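Glucose-6-phosphate 1-dehydrogenase (Mycobacterium avium, PDB 4LGV) probably catalyses the NADP-dependent oxidation of glucose 6-phosphate to 6-phosphogluconolactone, the first step of the pentose phosphate pathway. Local coordinates at residues Val191-Gly196 / Glu417-Ala422; Arg44-Arg49 / Glu411-Tyr416; Ser223-Thr228 / Val350-His355. One frame throughout, in Å; residues are numbered along the deposited sequence. Where two conformers were deposited one is given.

Interaction 1: Val191-Gly196 / Glu417-Ala422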
# COMPACT_ATOMS: atom_id res chain seq x y z
N VAL A 191 2.86 39.70 -8.85
CA VAL A 191 2.26 39.34 -10.12
C VAL A 191 3.30 38.71 -11.06
O VAL A 191 4.33 39.34 -11.42
CB VAL A 191 1.69 40.58 -10.81
CG1 VAL A 191 1.01 40.22 -12.11
CG2 VAL A 191 0.69 41.33 -9.90
N ASP A 192 3.05 37.47 -11.44
CA ASP A 192 3.90 36.76 -12.39
C ASP A 192 2.97 36.17 -13.42
O ASP A 192 2.20 35.26 -13.12
CB ASP A 192 4.70 35.67 -11.68
CG ASP A 192 5.67 34.92 -12.62
OD1 ASP A 192 5.45 34.87 -13.84
OD2 ASP A 192 6.69 34.39 -12.11
N HIS A 193 3.03 36.70 -14.64
CA HIS A 193 2.07 36.32 -15.69
C HIS A 193 2.04 34.84 -15.93
O HIS A 193 0.99 34.30 -16.19
CB HIS A 193 2.37 37.07 -16.97
CG HIS A 193 2.42 38.54 -16.77
ND1 HIS A 193 3.00 39.39 -17.67
CD2 HIS A 193 2.01 39.30 -15.72
CE1 HIS A 193 2.94 40.62 -17.18
NE2 HIS A 193 2.34 40.59 -16.01
N PHE A 194 3.20 34.17 -15.81
CA PHE A 194 3.22 32.70 -15.97
C PHE A 194 2.25 31.97 -15.02
O PHE A 194 1.58 31.04 -15.43
CB PHE A 194 4.60 32.13 -15.82
CG PHE A 194 5.51 32.43 -16.98
CD1 PHE A 194 5.23 31.96 -18.25
CD2 PHE A 194 6.64 33.16 -16.81
CE1 PHE A 194 6.06 32.23 -19.31
CE2 PHE A 194 7.46 33.45 -17.87
CZ PHE A 194 7.20 32.99 -19.13
N LEU A 195 2.17 32.41 -13.79
CA LEU A 195 1.26 31.80 -12.80
C LEU A 195 -0.19 31.86 -13.16
O LEU A 195 -0.95 30.98 -12.82
CB LEU A 195 1.45 32.40 -11.39
CG LEU A 195 2.42 31.56 -10.58
CD1 LEU A 195 3.80 31.63 -11.20
CD2 LEU A 195 2.43 32.06 -9.15
N GLY A 196 -0.57 32.89 -13.92
CA GLY A 196 -1.91 33.03 -14.47
C GLY A 196 -2.31 31.91 -15.37
O GLY A 196 -3.49 31.77 -15.65
N GLU A 417 -5.29 38.95 -17.81
CA GLU A 417 -6.59 39.42 -17.29
C GLU A 417 -7.09 38.61 -16.09
O GLU A 417 -7.71 39.15 -15.17
CB GLU A 417 -7.65 39.43 -18.40
CG GLU A 417 -8.02 38.08 -18.96
CD GLU A 417 -8.87 38.14 -20.24
OE1 GLU A 417 -9.20 39.25 -20.61
OE2 GLU A 417 -9.20 37.10 -20.86
N ARG A 418 -6.86 37.30 -16.10
CA ARG A 418 -7.23 36.47 -14.95
C ARG A 418 -6.52 36.95 -13.67
O ARG A 418 -7.12 37.02 -12.62
CB ARG A 418 -6.83 35.03 -15.27
CG ARG A 418 -7.18 34.02 -14.22
CD ARG A 418 -6.65 32.66 -14.61
NE ARG A 418 -7.01 31.68 -13.62
CZ ARG A 418 -6.33 30.57 -13.33
NH1 ARG A 418 -5.17 30.28 -13.93
NH2 ARG A 418 -6.83 29.73 -12.45
N LEU A 419 -5.23 37.26 -13.76
CA LEU A 419 -4.48 37.73 -12.59
C LEU A 419 -4.96 39.07 -12.09
O LEU A 419 -5.07 39.28 -10.88
CB LEU A 419 -2.99 37.85 -12.91
CG LEU A 419 -2.26 36.54 -12.98
CD1 LEU A 419 -0.87 36.74 -13.55
CD2 LEU A 419 -2.16 35.87 -11.64
N LEU A 420 -5.28 39.96 -13.03
CA LEU A 420 -5.72 41.32 -12.67
C LEU A 420 -7.03 41.26 -11.96
O LEU A 420 -7.26 41.95 -10.97
CB LEU A 420 -5.90 42.22 -13.91
CG LEU A 420 -4.94 43.38 -14.12
CD1 LEU A 420 -5.48 44.24 -15.25
CD2 LEU A 420 -4.76 44.22 -12.87
N TYR A 421 -7.93 40.45 -12.50
CA TYR A 421 -9.25 40.29 -11.90
C TYR A 421 -9.12 39.66 -10.52
O TYR A 421 -9.75 40.11 -9.55
CB TYR A 421 -10.14 39.46 -12.82
CG TYR A 421 -11.55 39.23 -12.33
CD1 TYR A 421 -12.55 40.16 -12.56
CD2 TYR A 421 -11.89 38.06 -11.64
CE1 TYR A 421 -13.86 39.95 -12.13
CE2 TYR A 421 -13.19 37.84 -11.21
CZ TYR A 421 -14.17 38.79 -11.47
OH TYR A 421 -15.46 38.57 -11.01
N ALA A 422 -8.29 38.62 -10.41
CA ALA A 422 -8.13 37.95 -9.12
C ALA A 422 -7.55 38.93 -8.09
O ALA A 422 -7.94 38.94 -6.92
CB ALA A 422 -7.23 36.74 -9.27
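G196 and L419 bring the two backbones nearest, with CA atoms 5.7 Å apart, where the short 3-10 turn that follows strand 188-191 lies against one side of helix 413-424. L419 carries most of the contact. With CG anti to its own carbonyl carbon (chi1 -75°), the side chain enters the curve of the 191-196 backbone, and its branches divide the work. L419 CD1 reaches to D192 O at 3.4 Å and H193 CA at 3.7 Å. V191 CG1 lies 4.2 Å from the same L419 CD1, adding an apolar neighbour. CG and CD2 of L419 instead rest on G196, CG being 3.8 Å from G196 CA.

The preceding residue, R418, stretches along the same side with its chain extended. R418 NH1 donates to G196 O at 2.8 Å (N-H...O 158°); the oxygen lies in the guanidinium plane, but the donor stands above the carbonyl plane rather than on a lone pair. R418 NH1 also bonds Q198 O, so one nitrogen holds two carbonyls of the loop before helix 200-209.

Within the turn, D192 OD1 accepts from F194 N, an Asx turn. Partners from other parts of the chain add to this: D192 OD2 is bonded by N254, and H193 NE2, in one of the two conformers of that residue, by E162. The sequence V-D-H-F-L-G at 191-196 corresponds to the conserved D-H-(Y/F)-L-G stretch of glucose-6-phosphate dehydrogenases, a segment that lines the sugar-phosphate site in relatives and is here backed by a helix of the C-terminal family region.

Interaction 2: Arg44-Arg49 / Glu411-Tyr416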
# COMPACT_ATOMS: atom_id res chain seq x y z
N ARG A 44 0.92 49.21 -22.37
CA ARG A 44 0.68 49.24 -23.78
C ARG A 44 0.49 47.84 -24.36
O ARG A 44 -0.41 47.63 -25.19
CB ARG A 44 1.81 49.93 -24.47
CG ARG A 44 1.61 50.14 -25.95
CD ARG A 44 2.63 51.13 -26.50
NE ARG A 44 3.99 50.79 -26.07
CZ ARG A 44 4.72 49.76 -26.53
NH1 ARG A 44 4.24 48.95 -27.48
NH2 ARG A 44 5.94 49.54 -26.05
N LYS A 45 1.32 46.88 -23.95
CA LYS A 45 1.28 45.53 -24.54
C LYS A 45 0.06 44.77 -23.99
O LYS A 45 -0.66 44.16 -24.78
CB LYS A 45 2.60 44.74 -24.36
N MET A 46 -0.21 44.89 -22.68
CA MET A 46 -1.16 44.05 -21.99
C MET A 46 -2.25 44.80 -21.22
O MET A 46 -3.42 44.41 -21.30
CB MET A 46 -0.42 43.12 -20.98
CG MET A 46 0.59 42.11 -21.55
SD MET A 46 -0.04 40.79 -22.64
CE MET A 46 -1.71 40.55 -22.12
N THR A 47 -1.90 45.77 -20.38
CA THR A 47 -2.88 46.21 -19.36
C THR A 47 -4.13 46.85 -19.95
O THR A 47 -5.26 46.52 -19.58
CB THR A 47 -2.27 47.15 -18.33
OG1 THR A 47 -1.02 46.61 -17.87
CG2 THR A 47 -3.19 47.36 -17.19
N PHE A 48 -3.94 47.76 -20.90
CA PHE A 48 -5.08 48.39 -21.57
C PHE A 48 -6.04 47.39 -22.23
O PHE A 48 -7.27 47.46 -22.04
CB PHE A 48 -4.63 49.41 -22.58
CG PHE A 48 -4.19 50.70 -21.98
CD1 PHE A 48 -5.00 51.40 -21.13
CD2 PHE A 48 -2.96 51.26 -22.33
CE1 PHE A 48 -4.60 52.58 -20.60
CE2 PHE A 48 -2.56 52.48 -21.79
CZ PHE A 48 -3.38 53.13 -20.92
N ARG A 49 -5.48 46.46 -22.98
CA ARG A 49 -6.28 45.37 -23.56
C ARG A 49 -7.04 44.55 -22.51
O ARG A 49 -8.23 44.25 -22.67
CB ARG A 49 -5.36 44.45 -24.35
CG ARG A 49 -6.12 43.50 -25.26
CD ARG A 49 -5.26 42.33 -25.67
NE ARG A 49 -6.02 41.44 -26.49
CZ ARG A 49 -5.52 40.43 -27.20
NH1 ARG A 49 -4.21 40.14 -27.15
NH2 ARG A 49 -6.34 39.67 -27.92
N GLU A 411 -3.05 31.83 -25.08
CA GLU A 411 -2.86 33.21 -25.53
C GLU A 411 -2.51 34.08 -24.29
O GLU A 411 -3.25 34.05 -23.31
CB GLU A 411 -4.07 33.75 -26.31
CG GLU A 411 -3.96 33.55 -27.84
CD GLU A 411 -2.82 34.36 -28.48
OE1 GLU A 411 -2.74 35.59 -28.25
OE2 GLU A 411 -2.00 33.77 -29.21
N PRO A 412 -1.37 34.81 -24.35
CA PRO A 412 -0.87 35.54 -23.16
C PRO A 412 -1.88 36.50 -22.53
O PRO A 412 -1.85 36.68 -21.33
CB PRO A 412 0.38 36.29 -23.68
CG PRO A 412 0.44 36.07 -25.16
CD PRO A 412 -0.44 34.90 -25.49
N VAL A 413 -2.79 37.08 -23.31
CA VAL A 413 -3.78 38.00 -22.68
C VAL A 413 -4.65 37.37 -21.56
O VAL A 413 -4.97 38.06 -20.57
CB VAL A 413 -4.69 38.69 -23.69
CG1 VAL A 413 -5.62 37.69 -24.37
CG2 VAL A 413 -5.47 39.79 -22.98
N ARG A 414 -5.03 36.09 -21.72
CA ARG A 414 -5.97 35.41 -20.82
C ARG A 414 -5.41 35.25 -19.42
O ARG A 414 -6.06 35.63 -18.45
CB ARG A 414 -6.34 34.07 -21.41
CG ARG A 414 -7.25 34.15 -22.63
CD ARG A 414 -7.55 32.74 -23.16
NE ARG A 414 -8.25 32.78 -24.43
CZ ARG A 414 -8.86 31.74 -25.02
NH1 ARG A 414 -8.90 30.52 -24.46
NH2 ARG A 414 -9.46 31.94 -26.18
N PRO A 415 -4.18 34.79 -19.33
CA PRO A 415 -3.57 34.78 -18.02
C PRO A 415 -3.46 36.11 -17.38
O PRO A 415 -3.67 36.25 -16.17
CB PRO A 415 -2.16 34.22 -18.28
CG PRO A 415 -2.08 33.91 -19.75
CD PRO A 415 -3.45 33.96 -20.30
N TYR A 416 -3.10 37.09 -18.16
CA TYR A 416 -2.91 38.41 -17.62
C TYR A 416 -4.20 39.01 -17.07
O TYR A 416 -4.24 39.46 -15.92
CB TYR A 416 -2.30 39.29 -18.69
CG TYR A 416 -1.96 40.61 -18.16
CD1 TYR A 416 -0.78 40.82 -17.45
CD2 TYR A 416 -2.84 41.65 -18.28
CE1 TYR A 416 -0.48 42.04 -16.89
CE2 TYR A 416 -2.55 42.90 -17.74
CZ TYR A 416 -1.36 43.09 -17.04
OH TYR A 416 -1.07 44.34 -16.55
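M46 lies along the Y416 ring and ends against V413, and its side chain carries the middle of this contact between helix 41-56 and the start of helix 413-424. Its CB sits over one ring face, 3.8 Å from the Y416 centroid and 9° off the ring normal, a CH-pi contact almost directly above the centre. From there the chain runs back along the tyrosine, in the direction opposite to that side chain. A bend at chi2 (-64°) places M46 SD 5.4 Å from the Y416 centroid, where it approaches obliquely, a Met-aromatic contact. Chi3 then sets the methyl, and M46 CE comes between the two residues, 3.7 Å from Y416 CB and 3.8 Å from V413 CB; its still closer approach to V413 CA is doubtful. P412 O is a further neighbour.

Helix 41-56 follows the first strand, 32-36, of the parallel coenzyme-domain sheet, making it the first helix of a Rossmann-type fold. Its 44-47 turn is widened to a pi-type turn. The opposing helix belongs to the C-terminal family region, so the contact joins the two parts of the chain.

At the far end of the ring, Y416 OH and T47 OG1 are 2.6 Å apart, a short hydrogen bond in a polar cluster that includes E135, which pairs with T47, and Y133, which pairs with Y416. R49 passes V413 at about a right angle. V413 CG1 lies 3.9 Å above the centre of the R49 guanidinium plane, while V413 CG2 touches R49 CD at 3.7 Å. The polar end of R49 forms a salt bridge through NE to E90, and that carboxylate, together with the valine against one face, would limit its rotation.

Interaction 3: Ser223-Thr228 / Val350-His355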
# COMPACT_ATOMS: atom_id res chain seq x y z
N SER A 223 8.38 6.43 -10.49
CA SER A 223 9.86 6.30 -10.44
C SER A 223 10.60 7.58 -10.76
O SER A 223 11.68 7.79 -10.25
CB SER A 223 10.41 5.23 -11.37
OG SER A 223 10.16 5.62 -12.70
N GLU A 224 10.00 8.45 -11.52
CA GLU A 224 10.69 9.60 -12.04
C GLU A 224 9.70 10.63 -12.55
O GLU A 224 8.65 10.26 -13.09
CB GLU A 224 11.58 9.13 -13.19
CG GLU A 224 12.50 10.15 -13.79
CD GLU A 224 13.65 9.48 -14.55
OE1 GLU A 224 14.16 10.06 -15.57
OE2 GLU A 224 14.02 8.37 -14.16
N ILE A 225 10.09 11.90 -12.50
CA ILE A 225 9.28 12.99 -13.02
C ILE A 225 10.08 13.87 -13.97
O ILE A 225 11.22 14.21 -13.67
CB ILE A 225 8.76 13.86 -11.86
CG1 ILE A 225 7.88 13.01 -10.93
CG2 ILE A 225 7.93 15.00 -12.40
CD1 ILE A 225 7.35 13.68 -9.71
N HIS A 226 9.49 14.22 -15.12
CA HIS A 226 10.11 15.17 -16.07
C HIS A 226 9.18 16.35 -16.28
O HIS A 226 7.99 16.17 -16.59
CB HIS A 226 10.34 14.58 -17.44
CG HIS A 226 11.40 13.54 -17.49
ND1 HIS A 226 11.73 12.90 -18.66
CD2 HIS A 226 12.14 12.96 -16.52
CE1 HIS A 226 12.69 12.02 -18.43
NE2 HIS A 226 12.94 12.02 -17.13
N ILE A 227 9.70 17.54 -16.08
CA ILE A 227 8.96 18.76 -16.32
C ILE A 227 9.56 19.49 -17.52
O ILE A 227 10.76 19.77 -17.54
CB ILE A 227 9.00 19.66 -15.09
CG1 ILE A 227 8.21 18.98 -13.98
CG2 ILE A 227 8.44 21.01 -15.44
CD1 ILE A 227 8.21 19.72 -12.65
N THR A 228 8.75 19.72 -18.53
CA THR A 228 9.21 20.37 -19.75
C THR A 228 8.42 21.64 -19.95
O THR A 228 7.19 21.61 -19.97
CB THR A 228 8.99 19.48 -20.97
OG1 THR A 228 9.80 18.30 -20.87
CG2 THR A 228 9.35 20.22 -22.25
N VAL A 350 4.12 18.02 -17.36
CA VAL A 350 4.66 17.30 -16.22
C VAL A 350 4.42 15.83 -16.55
O VAL A 350 3.29 15.39 -16.70
CB VAL A 350 3.95 17.66 -14.93
CG1 VAL A 350 4.54 16.88 -13.73
CG2 VAL A 350 4.07 19.14 -14.64
N ARG A 351 5.50 15.07 -16.70
CA ARG A 351 5.39 13.68 -17.14
C ARG A 351 5.87 12.80 -16.01
O ARG A 351 7.00 12.88 -15.60
CB ARG A 351 6.24 13.43 -18.40
CG ARG A 351 6.19 12.00 -18.93
CD ARG A 351 6.88 11.92 -20.26
NE ARG A 351 6.14 12.65 -21.28
CZ ARG A 351 5.30 12.11 -22.13
NH1 ARG A 351 5.08 10.82 -22.12
NH2 ARG A 351 4.66 12.90 -23.00
N MET A 352 4.99 11.95 -15.51
CA MET A 352 5.34 11.10 -14.38
C MET A 352 5.45 9.65 -14.85
O MET A 352 4.48 9.11 -15.40
CB MET A 352 4.29 11.25 -13.31
CG MET A 352 4.12 12.69 -12.87
SD MET A 352 2.70 12.80 -11.80
CE MET A 352 3.64 12.59 -10.32
N PHE A 353 6.63 9.05 -14.69
CA PHE A 353 6.90 7.69 -15.10
C PHE A 353 6.59 6.76 -13.96
O PHE A 353 7.08 6.98 -12.82
CB PHE A 353 8.38 7.50 -15.43
CG PHE A 353 8.83 8.25 -16.66
CD1 PHE A 353 9.25 9.55 -16.57
CD2 PHE A 353 8.79 7.66 -17.89
CE1 PHE A 353 9.70 10.24 -17.68
CE2 PHE A 353 9.21 8.34 -19.03
CZ PHE A 353 9.67 9.64 -18.92
N LEU A 354 5.80 5.71 -14.21
CA LEU A 354 5.59 4.69 -13.16
C LEU A 354 6.67 3.66 -13.18
O LEU A 354 7.28 3.48 -14.20
CB LEU A 354 4.28 3.98 -13.32
CG LEU A 354 3.07 4.75 -12.77
CD1 LEU A 354 2.66 5.88 -13.70
CD2 LEU A 354 1.92 3.80 -12.59
N HIS A 355 6.94 2.98 -12.06
CA HIS A 355 7.76 1.78 -12.11
C HIS A 355 7.05 0.76 -12.98
O HIS A 355 5.78 0.72 -13.07
CB HIS A 355 7.93 1.11 -10.71
CG HIS A 355 8.54 2.00 -9.69
ND1 HIS A 355 9.90 2.25 -9.66
CD2 HIS A 355 8.00 2.72 -8.68
CE1 HIS A 355 10.18 3.09 -8.68
NE2 HIS A 355 9.04 3.39 -8.07
O HOH W 1 9.91 3.43 -14.60
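F353 points one edge at the face of H226, an edge-to-face pair with ring centroids 4.8 Å apart and planes at 66°. The meeting atom is F353 CE1, which stands over the centre of the imidazole. In both residues CG is anti to the carbonyl carbon (chi1 -69° in H226, -67° in F353), and the rings rise on the same side of two antiparallel strands and lean together across them. H226 is tied on its own strand as well: NE2 donates to E224 OE1 at 2.8 Å, reaching the oxygen from its anti side, and H475 N also bonds that oxygen. The ring of H475 stacks on F353.

On the other side of the sheet, I225 and I227 lie alongside M352 and V350, all pointing the same way. I225 CD1 meets M352 CE at 3.9 Å, and I225 CG2 meets V350 CG1 at 4.1 Å. Helix 246-264 covers this apolar side.

Paired backbone bonds join H226 with R351. Near the strand end the pattern changes: S223 N donates to F353 O at 2.7 Å and F353 N to E224 O at 2.8 Å, so two residues face one, a classic beta bulge. S223 CB then lies over the face of the H355 ring, 3.7 Å from its centroid, while a water bridges S223 OG and L354 O.

L354 packs on A212 of the second subunit. Strands 222-230 and 347-354 are adjoining central strands of the large mixed sheet that, with helices on one side, characterises the C-terminal domain of glucose-6-phosphate dehydrogenases.

Overall arrangement
Interactions 1 and 2 are neighbours, with centres about 10 Å apart, and share helix 413-424: its first turn meets helix 41-56 and its next turns meet the loop after strand 188-191. They touch where Y416 and P415 reach H193 and G196. Along the chain their segments alternate, 44-49, 191-196, 411-416, 417-422, so a late helix is fixed at two places to the coenzyme domain. Interaction 3 falls between 191-196 and 411-416 in sequence, its centre about 27 Å from that of interaction 1 and 32 Å from that of interaction 2. Interactions 2 and 3 lie on opposite sides of the chain's centre, the one joining the two regions of the chain, the other in the sheet that borders the second subunit.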